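PDB 5CEF: aspartate-semialdehyde dehydrogenase from Cryptococcus neoformans var. neoformans JEC21, which catalyses the NADPH-dependent reductive dephosphorylation of 4-phospho-L-aspartate to L-aspartate semialdehyde, the second step in making the aspartate family of amino acids. Local coordinates for residues Q8-V13 and A35-G40; Q22-L27 and T351-N356; A29-F34 and N356-V361; A102-D107 and G150-N155. All coordinates share one frame; numbering follows the deposited sequence.

All four contacts belong to the Rossmann-type half of the subunit or to the C-terminal helix 349-362. Interactions 1 and 3 adjoin: the backbone N of I9 lies 2.8 Å from the O of Y33, a probable hydrogen bond. Interactions 2 and 3 share N356 and occupy successive turns of helix 349-362, their centres about 9 Å apart. Interactions 1 and 4 reach the same parallel sheet without touching, their nearest atoms about 7 Å apart, and N155 of interaction 4 packs against S352 and S353 of interaction 2. The F24 side chain is about 4 Å from that of V20, a probable NADP(+)-binding residue, and the T351 side chain about 9 Å from that of C158, the predicted acyl-thioester nucleophile.

Interaction 1. Residues Q8-V13 and A35-G40; sequences QIKVGV and ALHALG
I9, V11 and V13 exchange backbone hydrogen bonds with A35, H37, A38 and G40, joining the parallel strands 9-13 and 35-40, as expected for the first beta-alpha-beta unit of a Rossmann fold. The A35 N donates to the I9 O at 2.8 Å, and the V11 N returns a bond of 2.8 Å to the A35 O. A beta bulge then interrupts the register. H37 is the extra residue, and the V11 O becomes a double acceptor, held by the H37 N at 2.9 Å and weakly by the A38 N at 3.3 Å. Beyond the bulge the regular pattern resumes, with the V13 N bonded to the A38 O at 2.9 Å and the G40 N to the V13 O at 2.8 Å. The backbone of K10 and G12 bonds instead to G85, V86 and F88, on the other flank of strand 9-14. With CG anti to the backbone N (chi1 -171°), H37 lays its ring under the K10 chain, whose CD sits 3.5 Å from the ring centroid, directly over the face, in a CH-pi contact. On the other side of the sheet, beneath helix 19-29, V13 CG2 meets L36 CD2 at 3.7 Å. At the bulge the V11 O thus takes both N-H groups, the second weakly, and the methylenes of K10, rather than its ammonium group, make the contact with the imidazole.

Interaction 2. Residues Q22-L27 and T351-N356; sequences QRFIEL and TSSIIN
F24 and L27, one helical turn apart, reach from helix 19-29 to T351, S353 and I354 on helix 349-362. The short axes cross at -51° and come no nearer than 10.4 Å, so side chains do all the bridging. The F24 ring presents its rim to S353: F24 CZ lies 3.7 Å from S353 CB, which sits in the plane of the ring. F24 and I354 point in opposed senses as they pass, the I354 CD1 methyl oblique to the ring. That methyl lies 3.7 Å from L27 CB and so touches both residues of helix 19-29, F24 CD1 more loosely at 4.2 Å. With its CG anti to the carbonyl carbon (chi1 -68°), L27 extends across T351 at about a right angle and brings CD1 beside OG1. The T351 OG1 itself is hydrogen-bonded to the R346 O and, at 2.7 Å, to a water, which in turn accepts from R23 NE at 3.3 Å. R23 NH1 pairs with E26 OE1 in a salt bridge whose hydrogen-bond geometry is weak, while L27 CD2 lies over one face of the R23 guanidinium, toward its rim. The S353 OG turns to N113 ND2. Around this largely apolar contact, A350 of helix 349-362 also packs on R23, F24 and L27; the F24 ring meets that of F88 on strand 86-89, and N155 of strand 151-155 lies against S353.

Interaction 3. Residues A29-F34 and N356-V361; sequences AAHPYF and NAEIAV
The loop from helix 19-29 to strand 34-40, within the beta-alpha-beta unit that begins with strand 9-14, is tied to the C-terminal helix 349-362 by H31, Y33 and F34, which meet A357, E358 and V361. Its polar centre is a histidine-carboxylate hydrogen bond: H31 NE2 donates to E358 OE2 at 2.6 Å, with a donor angle of 155°. OE2 lies close to the imidazole plane, while NE2 reaches it from the anti side of the carboxylate, somewhat out of the carboxylate plane; the two planes are 51° apart. On the other edge of the ring, ND1 accepts from the backbone N of F34 at 3.1 Å and that of Y33 at 3.3 Å, both donors tilted from the ring plane. Both imidazole nitrogens are therefore engaged, which is consistent with a neutral ring protonated at NE2 and fixes its rotation. E358 OE2 also bonds to S294 OG, and the extended E358 side chain carries the carboxylate out to the loop. The aromatic rings are mutually packed: H31 CE1 stands over the centre of the Y33 ring, and Y33 CE1 over that of F34. Y33, with CG lodged between the backbone N and the carbonyl carbon (chi1 61°), directs its hydroxyl at the helix, where OH comes 3.5 Å from E358 CB. Alongside, V361 CG2 approaches F34 CZ at 4.0 Å, and the same CZ rests 3.7 Å from the CB of A357.

Interaction 4. Residues A102-D107 and G150-N155; sequences AFRAAD and GYIVTN
R104 runs out straight towards I152, with CG opposite the backbone N (chi1 -174°), and then bends at chi3 (53°), which lays the guanidinium over the isoleucine tip. I152 CD1 stands 3.6 Å above the guanidinium plane, offset towards its rim, and lies 3.7 Å from NE; the two side chains cross at about a right angle. Nearer the R104 backbone, CD packs 3.8 Å from Y151 CA. The polar end is held from beyond the contact: NH1 bonds to Q141 OE1, which also accepts from the I152 N, and NH2 bonds to N101 OD1. D107, the positive-phi residue (66°) of the Schellman motif that ends helix 93-105, turns its carboxylate back to the backbone leading into strand 151-155. There OD1 accepts from the G150 N at 3.1 Å, the donor standing above the carboxylate plane. The same oxygen takes a bond from the K149 N and a weak one from the K148 N. One carboxylate oxygen thus gathers the N-H groups of K149 and G150, and weakly that of K148, joining the helix end to the segment entering the strand, while the arginine adds a mainly apolar contact backed by a shared glutamine.

Interaction 1. Residues Q8-V13 and A35-G40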
loop_
_atom_site.group_PDB
_atom_site.type_symbol
_atom_site.label_atom_id
_atom_site.label_comp_id
_atom_site.label_asym_id
_atom_site.label_seq_id
_atom_site.Cartn_x
_atom_site.Cartn_y
_atom_site.Cartn_z
ATOM N N GLN A 8 10.114 -6.100 44.644
ATOM C CA GLN A 8 9.726 -6.894 43.505
ATOM C C GLN A 8 8.470 -7.692 43.757
ATOM O O GLN A 8 8.193 -8.039 44.884
ATOM C CB GLN A 8 10.864 -7.794 43.053
ATOM C CG GLN A 8 11.886 -6.931 42.336
ATOM C CD GLN A 8 13.115 -7.691 41.966
ATOM O OE1 GLN A 8 13.036 -8.833 41.523
ATOM N NE2 GLN A 8 14.281 -7.066 42.163
ATOM N N ILE A 9 7.702 -7.909 42.685
ATOM C CA ILE A 9 6.497 -8.750 42.692
ATOM C C ILE A 9 6.573 -9.767 41.550
ATOM O O ILE A 9 6.753 -9.398 40.381
ATOM C CB ILE A 9 5.226 -7.920 42.535
ATOM C CG1 ILE A 9 5.111 -6.964 43.701
ATOM C CG2 ILE A 9 4.001 -8.815 42.497
ATOM C CD1 ILE A 9 3.960 -6.005 43.570
ATOM N N LYS A 10 6.526 -11.046 41.916
ATOM C CA LYS A 10 6.750 -12.098 40.946
ATOM C C LYS A 10 5.518 -12.207 40.079
ATOM O O LYS A 10 4.405 -12.176 40.598
ATOM C CB LYS A 10 7.014 -13.417 41.638
ATOM C CG LYS A 10 8.310 -13.467 42.404
ATOM C CD LYS A 10 8.509 -14.819 43.082
ATOM C CE LYS A 10 9.895 -14.976 43.698
ATOM N NZ LYS A 10 10.029 -14.302 45.026
ATOM N N VAL A 11 5.709 -12.258 38.764
ATOM C CA VAL A 11 4.567 -12.329 37.843
ATOM C C VAL A 11 4.651 -13.455 36.826
ATOM O O VAL A 11 5.736 -13.918 36.474
ATOM C CB VAL A 11 4.338 -11.032 37.051
ATOM C CG1 VAL A 11 4.238 -9.851 37.989
ATOM C CG2 VAL A 11 5.412 -10.809 36.012
ATOM N N GLY A 12 3.467 -13.876 36.379
ATOM C CA GLY A 12 3.326 -14.900 35.364
ATOM C C GLY A 12 2.824 -14.349 34.047
ATOM O O GLY A 12 2.148 -13.316 34.009
ATOM N N VAL A 13 3.187 -15.028 32.967
ATOM C CA VAL A 13 2.678 -14.714 31.643
ATOM C C VAL A 13 2.165 -15.999 30.973
ATOM O O VAL A 13 2.926 -16.930 30.719
ATOM C CB VAL A 13 3.750 -14.092 30.785
ATOM C CG1 VAL A 13 3.155 -13.745 29.422
ATOM C CG2 VAL A 13 4.288 -12.861 31.440
ATOM N N ALA A 35 8.471 -8.804 38.299
ATOM C CA ALA A 35 9.623 -9.675 37.933
ATOM C C ALA A 35 9.130 -10.973 37.289
ATOM O O ALA A 35 8.361 -11.713 37.898
ATOM C CB ALA A 35 10.487 -9.995 39.153
ATOM N N LEU A 36 9.526 -11.189 36.039
ATOM C CA LEU A 36 9.104 -12.351 35.291
ATOM C C LEU A 36 9.516 -13.562 36.037
ATOM O O LEU A 36 10.693 -13.719 36.333
ATOM C CB LEU A 36 9.747 -12.359 33.918
ATOM C CG LEU A 36 9.097 -11.399 32.936
ATOM C CD1 LEU A 36 10.042 -11.139 31.765
ATOM C CD2 LEU A 36 7.735 -11.931 32.462
ATOM N N HIS A 37 8.548 -14.385 36.407
ATOM C CA HIS A 37 8.824 -15.536 37.241
ATOM C C HIS A 37 8.331 -16.858 36.652
ATOM O O HIS A 37 8.936 -17.897 36.896
ATOM C CB HIS A 37 8.202 -15.309 38.621
ATOM C CG HIS A 37 8.596 -16.329 39.632
ATOM N ND1 HIS A 37 9.901 -16.489 40.071
ATOM C CD2 HIS A 37 7.855 -17.256 40.287
ATOM C CE1 HIS A 37 9.942 -17.472 40.947
ATOM N NE2 HIS A 37 8.715 -17.955 41.099
ATOM N N ALA A 38 7.199 -16.844 35.938
ATOM C CA ALA A 38 6.581 -18.077 35.415
ATOM C C ALA A 38 5.964 -17.845 34.042
ATOM O O ALA A 38 5.072 -17.001 33.891
ATOM C CB ALA A 38 5.537 -18.592 36.375
ATOM N N LEU A 39 6.469 -18.557 33.039
ATOM C CA LEU A 39 5.930 -18.493 31.698
ATOM C C LEU A 39 5.107 -19.734 31.350
ATOM O O LEU A 39 5.516 -20.856 31.633
ATOM C CB LEU A 39 7.072 -18.410 30.723
ATOM C CG LEU A 39 8.126 -17.377 31.004
ATOM C CD1 LEU A 39 9.066 -17.339 29.806
ATOM C CD2 LEU A 39 7.501 -16.019 31.231
ATOM N N GLY A 40 3.939 -19.538 30.760
ATOM C CA GLY A 40 3.102 -20.655 30.317
ATOM C C GLY A 40 2.947 -20.648 28.792
ATOM O O GLY A 40 2.688 -19.610 28.204
#

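Interaction 2. Residues Q22-L27 and T351-N356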
loop_
_atom_site.group_PDB
_atom_site.type_symbol
_atom_site.label_atom_id
_atom_site.label_comp_id
_atom_site.label_asym_id
_atom_site.label_seq_id
_atom_site.Cartn_x
_atom_site.Cartn_y
_atom_site.Cartn_z
ATOM N N GLN A 22 4.767 -12.134 24.021
ATOM C CA GLN A 22 6.072 -11.577 23.734
ATOM C C GLN A 22 6.192 -10.128 24.194
ATOM O O GLN A 22 7.227 -9.708 24.751
ATOM C CB GLN A 22 6.363 -11.655 22.228
ATOM C CG GLN A 22 6.539 -13.080 21.716
ATOM C CD GLN A 22 6.901 -13.125 20.248
ATOM O OE1 GLN A 22 7.459 -12.171 19.704
ATOM N NE2 GLN A 22 6.561 -14.226 19.589
ATOM N N ARG A 23 5.130 -9.366 23.960
ATOM C CA ARG A 23 5.139 -7.979 24.351
ATOM C C ARG A 23 5.113 -7.875 25.881
ATOM O O ARG A 23 5.852 -7.071 26.460
ATOM C CB ARG A 23 3.977 -7.225 23.720
ATOM C CG ARG A 23 4.094 -5.722 23.921
ATOM C CD ARG A 23 5.067 -5.056 22.970
ATOM N NE ARG A 23 5.025 -3.606 23.183
ATOM C CZ ARG A 23 6.065 -2.843 23.537
ATOM N NH1 ARG A 23 7.289 -3.359 23.697
ATOM N NH2 ARG A 23 5.896 -1.541 23.716
ATOM N N PHE A 24 4.284 -8.686 26.523
ATOM C CA PHE A 24 4.278 -8.740 27.985
ATOM C C PHE A 24 5.706 -8.964 28.495
ATOM O O PHE A 24 6.170 -8.285 29.414
ATOM C CB PHE A 24 3.402 -9.877 28.515
ATOM C CG PHE A 24 1.963 -9.500 28.776
ATOM C CD1 PHE A 24 1.635 -8.479 29.643
ATOM C CD2 PHE A 24 0.932 -10.211 28.175
ATOM C CE1 PHE A 24 0.316 -8.162 29.915
ATOM C CE2 PHE A 24 -0.383 -9.892 28.430
ATOM C CZ PHE A 24 -0.688 -8.876 29.313
ATOM N N ILE A 25 6.398 -9.905 27.873
ATOM C CA ILE A 25 7.728 -10.254 28.288
ATOM C C ILE A 25 8.708 -9.090 28.084
ATOM O O ILE A 25 9.488 -8.763 28.978
ATOM C CB ILE A 25 8.172 -11.553 27.604
ATOM C CG1 ILE A 25 7.524 -12.708 28.332
ATOM C CG2 ILE A 25 9.697 -11.700 27.597
ATOM C CD1 ILE A 25 7.487 -13.995 27.534
ATOM N N GLU A 26 8.676 -8.480 26.921
ATOM C CA GLU A 26 9.499 -7.311 26.675
ATOM C C GLU A 26 9.288 -6.233 27.740
ATOM O O GLU A 26 10.233 -5.688 28.265
ATOM C CB GLU A 26 9.154 -6.750 25.309
ATOM C CG GLU A 26 9.904 -5.490 24.963
ATOM C CD GLU A 26 10.042 -5.334 23.466
ATOM O OE1 GLU A 26 9.038 -5.046 22.773
ATOM O OE2 GLU A 26 11.168 -5.488 22.988
ATOM N N LEU A 27 8.029 -5.931 28.045
ATOM C CA LEU A 27 7.731 -4.840 28.938
ATOM C C LEU A 27 8.041 -5.187 30.368
ATOM O O LEU A 27 8.449 -4.319 31.135
ATOM C CB LEU A 27 6.267 -4.393 28.838
ATOM C CG LEU A 27 5.900 -3.739 27.510
ATOM C CD1 LEU A 27 4.401 -3.519 27.404
ATOM C CD2 LEU A 27 6.642 -2.422 27.291
ATOM N N THR A 351 0.464 -3.345 27.414
ATOM C CA THR A 351 0.637 -2.100 28.166
ATOM C C THR A 351 -0.599 -1.811 29.028
ATOM O O THR A 351 -0.475 -1.411 30.187
ATOM C CB THR A 351 0.978 -0.905 27.271
ATOM O OG1 THR A 351 2.282 -1.078 26.720
ATOM C CG2 THR A 351 0.986 0.372 28.049
ATOM N N SER A 352 -1.790 -2.032 28.484
ATOM C CA SER A 352 -2.983 -1.700 29.236
ATOM C C SER A 352 -3.100 -2.584 30.426
ATOM O O SER A 352 -3.428 -2.123 31.513
ATOM C CB SER A 352 -4.237 -1.845 28.390
ATOM O OG SER A 352 -4.285 -0.835 27.418
ATOM N N SER A 353 -2.852 -3.861 30.232
ATOM C CA SER A 353 -2.962 -4.811 31.332
ATOM C C SER A 353 -1.968 -4.486 32.443
ATOM O O SER A 353 -2.291 -4.581 33.629
ATOM C CB SER A 353 -2.767 -6.245 30.840
ATOM O OG SER A 353 -4.023 -6.814 30.567
ATOM N N ILE A 354 -0.767 -4.089 32.064
ATOM C CA ILE A 354 0.267 -3.781 33.034
ATOM C C ILE A 354 -0.092 -2.558 33.852
ATOM O O ILE A 354 0.007 -2.581 35.080
ATOM C CB ILE A 354 1.605 -3.568 32.324
ATOM C CG1 ILE A 354 2.191 -4.921 31.904
ATOM C CG2 ILE A 354 2.564 -2.823 33.229
ATOM C CD1 ILE A 354 3.233 -4.817 30.827
ATOM N N ILE A 355 -0.572 -1.510 33.180
ATOM C CA ILE A 355 -1.008 -0.298 33.881
ATOM C C ILE A 355 -2.119 -0.638 34.859
ATOM O O ILE A 355 -2.125 -0.133 36.000
ATOM C CB ILE A 355 -1.477 0.805 32.940
ATOM C CG1 ILE A 355 -0.319 1.284 32.077
ATOM C CG2 ILE A 355 -1.969 1.984 33.742
ATOM C CD1 ILE A 355 -0.717 2.070 30.851
ATOM N N ASN A 356 -3.051 -1.494 34.430
ATOM C CA ASN A 356 -4.127 -1.937 35.311
ATOM C C ASN A 356 -3.553 -2.577 36.545
ATOM O O ASN A 356 -3.984 -2.305 37.652
ATOM C CB ASN A 356 -5.052 -2.951 34.628
ATOM C CG ASN A 356 -6.136 -2.315 33.820
ATOM O OD1 ASN A 356 -6.269 -1.094 33.805
ATOM N ND2 ASN A 356 -6.885 -3.120 33.114
HETATM O O HOH W 1 2.450 -1.849 24.156
#

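Interaction 3. Residues A29-F34 and N356-V361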
loop_
_atom_site.group_PDB
_atom_site.type_symbol
_atom_site.label_atom_id
_atom_site.label_comp_id
_atom_site.label_asym_id
_atom_site.label_seq_id
_atom_site.Cartn_x
_atom_site.Cartn_y
_atom_site.Cartn_z
ATOM N N ALA A 29 10.286 -7.336 31.480
ATOM C CA ALA A 29 11.735 -7.396 31.693
ATOM C C ALA A 29 12.279 -6.010 32.037
ATOM O O ALA A 29 13.138 -5.881 32.894
ATOM C CB ALA A 29 12.425 -7.926 30.463
ATOM N N ALA A 30 11.730 -4.975 31.404
ATOM C CA ALA A 30 12.143 -3.581 31.633
ATOM C C ALA A 30 11.458 -2.900 32.839
ATOM O O ALA A 30 11.764 -1.753 33.150
ATOM C CB ALA A 30 11.887 -2.744 30.377
ATOM N N HIS A 31 10.568 -3.614 33.519
ATOM C CA HIS A 31 9.705 -3.012 34.513
ATOM C C HIS A 31 10.406 -2.829 35.861
ATOM O O HIS A 31 11.145 -3.705 36.339
ATOM C CB HIS A 31 8.427 -3.872 34.677
ATOM C CG HIS A 31 7.302 -3.169 35.361
ATOM N ND1 HIS A 31 7.135 -3.190 36.721
ATOM C CD2 HIS A 31 6.294 -2.412 34.871
ATOM C CE1 HIS A 31 6.086 -2.466 37.053
ATOM N NE2 HIS A 31 5.545 -1.992 35.946
ATOM N N PRO A 32 10.129 -1.708 36.526
ATOM C CA PRO A 32 10.848 -1.439 37.801
ATOM C C PRO A 32 10.558 -2.360 38.986
ATOM O O PRO A 32 11.369 -2.422 39.857
ATOM C CB PRO A 32 10.447 -0.008 38.134
ATOM C CG PRO A 32 9.173 0.173 37.415
ATOM C CD PRO A 32 9.288 -0.577 36.139
ATOM N N TYR A 33 9.418 -3.039 39.038
ATOM C CA TYR A 33 9.160 -3.993 40.127
ATOM C C TYR A 33 8.510 -5.337 39.828
ATOM O O TYR A 33 8.555 -6.224 40.669
ATOM C CB TYR A 33 8.368 -3.299 41.229
ATOM C CG TYR A 33 7.010 -2.748 40.885
ATOM C CD1 TYR A 33 5.880 -3.586 40.808
ATOM C CD2 TYR A 33 6.798 -1.384 40.814
ATOM C CE1 TYR A 33 4.614 -3.069 40.580
ATOM C CE2 TYR A 33 5.524 -0.860 40.607
ATOM C CZ TYR A 33 4.439 -1.695 40.486
ATOM O OH TYR A 33 3.172 -1.191 40.250
ATOM N N PHE A 34 7.816 -5.464 38.705
ATOM C CA PHE A 34 7.210 -6.744 38.307
ATOM C C PHE A 34 8.311 -7.614 37.741
ATOM O O PHE A 34 9.068 -7.160 36.853
ATOM C CB PHE A 34 6.165 -6.540 37.213
ATOM C CG PHE A 34 4.843 -6.033 37.691
ATOM C CD1 PHE A 34 4.221 -6.586 38.798
ATOM C CD2 PHE A 34 4.169 -5.068 36.972
ATOM C CE1 PHE A 34 2.979 -6.142 39.226
ATOM C CE2 PHE A 34 2.932 -4.612 37.387
ATOM C CZ PHE A 34 2.340 -5.146 38.518
ATOM N N ASN A 356 -3.051 -1.494 34.430
ATOM C CA ASN A 356 -4.127 -1.937 35.311
ATOM C C ASN A 356 -3.553 -2.577 36.545
ATOM O O ASN A 356 -3.984 -2.305 37.652
ATOM C CB ASN A 356 -5.052 -2.951 34.628
ATOM C CG ASN A 356 -6.136 -2.315 33.820
ATOM O OD1 ASN A 356 -6.269 -1.094 33.805
ATOM N ND2 ASN A 356 -6.885 -3.120 33.114
ATOM N N ALA A 357 -2.591 -3.448 36.354
ATOM C CA ALA A 357 -1.977 -4.127 37.480
ATOM C C ALA A 357 -1.227 -3.158 38.400
ATOM O O ALA A 357 -1.323 -3.278 39.607
ATOM C CB ALA A 357 -1.038 -5.216 36.973
ATOM N N GLU A 358 -0.522 -2.185 37.822
ATOM C CA GLU A 358 0.199 -1.182 38.631
ATOM C C GLU A 358 -0.790 -0.460 39.554
ATOM O O GLU A 358 -0.528 -0.302 40.739
ATOM C CB GLU A 358 0.969 -0.179 37.766
ATOM C CG GLU A 358 2.081 -0.792 36.918
ATOM C CD GLU A 358 2.764 0.192 35.974
ATOM O OE1 GLU A 358 2.319 1.343 35.917
ATOM O OE2 GLU A 358 3.768 -0.162 35.299
ATOM N N ILE A 359 -1.936 -0.079 39.022
ATOM C CA ILE A 359 -2.949 0.554 39.835
ATOM C C ILE A 359 -3.429 -0.366 40.973
ATOM O O ILE A 359 -3.616 0.074 42.125
ATOM C CB ILE A 359 -4.139 0.979 38.984
ATOM C CG1 ILE A 359 -3.690 2.099 38.046
ATOM C CG2 ILE A 359 -5.299 1.475 39.852
ATOM C CD1 ILE A 359 -4.632 2.300 36.871
ATOM N N ALA A 360 -3.633 -1.637 40.682
ATOM C CA ALA A 360 -4.068 -2.582 41.727
ATOM C C ALA A 360 -3.018 -2.734 42.829
ATOM O O ALA A 360 -3.347 -2.944 43.991
ATOM C CB ALA A 360 -4.394 -3.941 41.111
ATOM N N VAL A 361 -1.752 -2.635 42.449
ATOM C CA VAL A 361 -0.682 -2.610 43.420
ATOM C C VAL A 361 -0.855 -1.387 44.325
ATOM O O VAL A 361 -0.896 -1.531 45.536
ATOM C CB VAL A 361 0.696 -2.624 42.740
ATOM C CG1 VAL A 361 1.768 -2.332 43.759
ATOM C CG2 VAL A 361 0.951 -3.978 42.053
#

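Interaction 4. Residues A102-D107 and G150-N155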
loop_
_atom_site.group_PDB
_atom_site.type_symbol
_atom_site.label_atom_id
_atom_site.label_comp_id
_atom_site.label_asym_id
_atom_site.label_seq_id
_atom_site.Cartn_x
_atom_site.Cartn_y
_atom_site.Cartn_z
ATOM N N ALA A 102 -9.352 -21.508 36.117
ATOM C CA ALA A 102 -8.567 -22.427 36.958
ATOM C C ALA A 102 -7.564 -21.639 37.818
ATOM O O ALA A 102 -7.448 -21.865 39.017
ATOM C CB ALA A 102 -7.855 -23.482 36.090
ATOM N N PHE A 103 -6.876 -20.689 37.202
ATOM C CA PHE A 103 -5.963 -19.828 37.953
ATOM C C PHE A 103 -6.681 -19.078 39.069
ATOM O O PHE A 103 -6.196 -19.043 40.203
ATOM C CB PHE A 103 -5.246 -18.841 37.015
ATOM C CG PHE A 103 -4.004 -19.403 36.407
ATOM C CD1 PHE A 103 -4.067 -20.415 35.473
ATOM C CD2 PHE A 103 -2.759 -18.955 36.807
ATOM C CE1 PHE A 103 -2.917 -20.948 34.930
ATOM C CE2 PHE A 103 -1.598 -19.491 36.268
ATOM C CZ PHE A 103 -1.678 -20.489 35.328
ATOM N N ARG A 104 -7.834 -18.486 38.765
ATOM C CA ARG A 104 -8.584 -17.761 39.782
ATOM C C ARG A 104 -9.033 -18.714 40.887
ATOM O O ARG A 104 -8.934 -18.371 42.088
ATOM C CB ARG A 104 -9.773 -17.042 39.189
ATOM C CG ARG A 104 -10.503 -16.163 40.198
ATOM C CD ARG A 104 -11.695 -15.416 39.622
ATOM N NE ARG A 104 -12.629 -16.317 38.955
ATOM C CZ ARG A 104 -13.799 -15.944 38.437
ATOM N NH1 ARG A 104 -14.215 -14.685 38.492
ATOM N NH2 ARG A 104 -14.562 -16.857 37.863
ATOM N N ALA A 105 -9.513 -19.893 40.500
ATOM C CA ALA A 105 -10.001 -20.892 41.488
ATOM C C ALA A 105 -8.901 -21.368 42.453
ATOM O O ALA A 105 -9.182 -21.670 43.618
ATOM C CB ALA A 105 -10.620 -22.084 40.775
ATOM N N ALA A 106 -7.665 -21.384 41.956
ATOM C CA ALA A 106 -6.490 -21.633 42.774
ATOM C C ALA A 106 -5.973 -20.378 43.486
ATOM O O ALA A 106 -4.803 -20.308 43.888
ATOM C CB ALA A 106 -5.383 -22.225 41.911
ATOM N N ASP A 107 -6.843 -19.391 43.659
ATOM C CA ASP A 107 -6.559 -18.212 44.489
ATOM C C ASP A 107 -5.450 -17.303 43.948
ATOM O O ASP A 107 -4.738 -16.644 44.710
ATOM C CB ASP A 107 -6.283 -18.637 45.934
ATOM C CG ASP A 107 -6.820 -17.639 46.953
ATOM O OD1 ASP A 107 -7.861 -16.988 46.702
ATOM O OD2 ASP A 107 -6.202 -17.506 48.031
ATOM N N GLY A 150 -7.548 -14.373 45.148
ATOM C CA GLY A 150 -7.720 -14.412 43.695
ATOM C C GLY A 150 -8.882 -13.595 43.130
ATOM O O GLY A 150 -9.924 -13.453 43.768
ATOM N N TYR A 151 -8.702 -13.133 41.895
ATOM C CA TYR A 151 -9.761 -12.521 41.114
ATOM C C TYR A 151 -9.352 -12.376 39.633
ATOM O O TYR A 151 -8.194 -12.617 39.257
ATOM C CB TYR A 151 -10.123 -11.163 41.679
ATOM C CG TYR A 151 -9.039 -10.110 41.524
ATOM C CD1 TYR A 151 -8.929 -9.298 40.376
ATOM C CD2 TYR A 151 -8.130 -9.899 42.551
ATOM C CE1 TYR A 151 -7.906 -8.333 40.272
ATOM C CE2 TYR A 151 -7.137 -8.943 42.469
ATOM C CZ TYR A 151 -7.029 -8.165 41.347
ATOM O OH TYR A 151 -6.005 -7.248 41.347
ATOM N N ILE A 152 -10.331 -12.004 38.812
ATOM C CA ILE A 152 -10.119 -11.691 37.414
ATOM C C ILE A 152 -10.516 -10.251 37.096
ATOM O O ILE A 152 -11.574 -9.769 37.538
ATOM C CB ILE A 152 -10.923 -12.644 36.497
ATOM C CG1 ILE A 152 -10.226 -13.988 36.432
ATOM C CG2 ILE A 152 -11.015 -12.091 35.096
ATOM C CD1 ILE A 152 -11.083 -15.105 35.872
ATOM N N VAL A 153 -9.644 -9.576 36.338
ATOM C CA VAL A 153 -9.940 -8.285 35.715
ATOM C C VAL A 153 -9.633 -8.423 34.264
ATOM O O VAL A 153 -8.629 -9.040 33.894
ATOM C CB VAL A 153 -9.060 -7.162 36.268
ATOM C CG1 VAL A 153 -9.191 -5.934 35.407
ATOM C CG2 VAL A 153 -9.449 -6.835 37.687
ATOM N N THR A 154 -10.504 -7.899 33.420
ATOM C CA THR A 154 -10.260 -7.940 32.001
ATOM C C THR A 154 -9.915 -6.557 31.496
ATOM O O THR A 154 -10.466 -5.572 31.924
ATOM C CB THR A 154 -11.461 -8.437 31.201
ATOM O OG1 THR A 154 -12.597 -7.630 31.521
ATOM C CG2 THR A 154 -11.747 -9.865 31.517
ATOM N N ASN A 155 -8.940 -6.532 30.605
ATOM C CA ASN A 155 -8.457 -5.371 29.926
ATOM C C ASN A 155 -9.283 -5.205 28.663
ATOM O O ASN A 155 -9.631 -6.207 28.058
ATOM C CB ASN A 155 -7.012 -5.686 29.578
ATOM C CG ASN A 155 -6.322 -4.544 28.907
ATOM O OD1 ASN A 155 -6.485 -3.395 29.301
ATOM N ND2 ASN A 155 -5.609 -4.845 27.832
#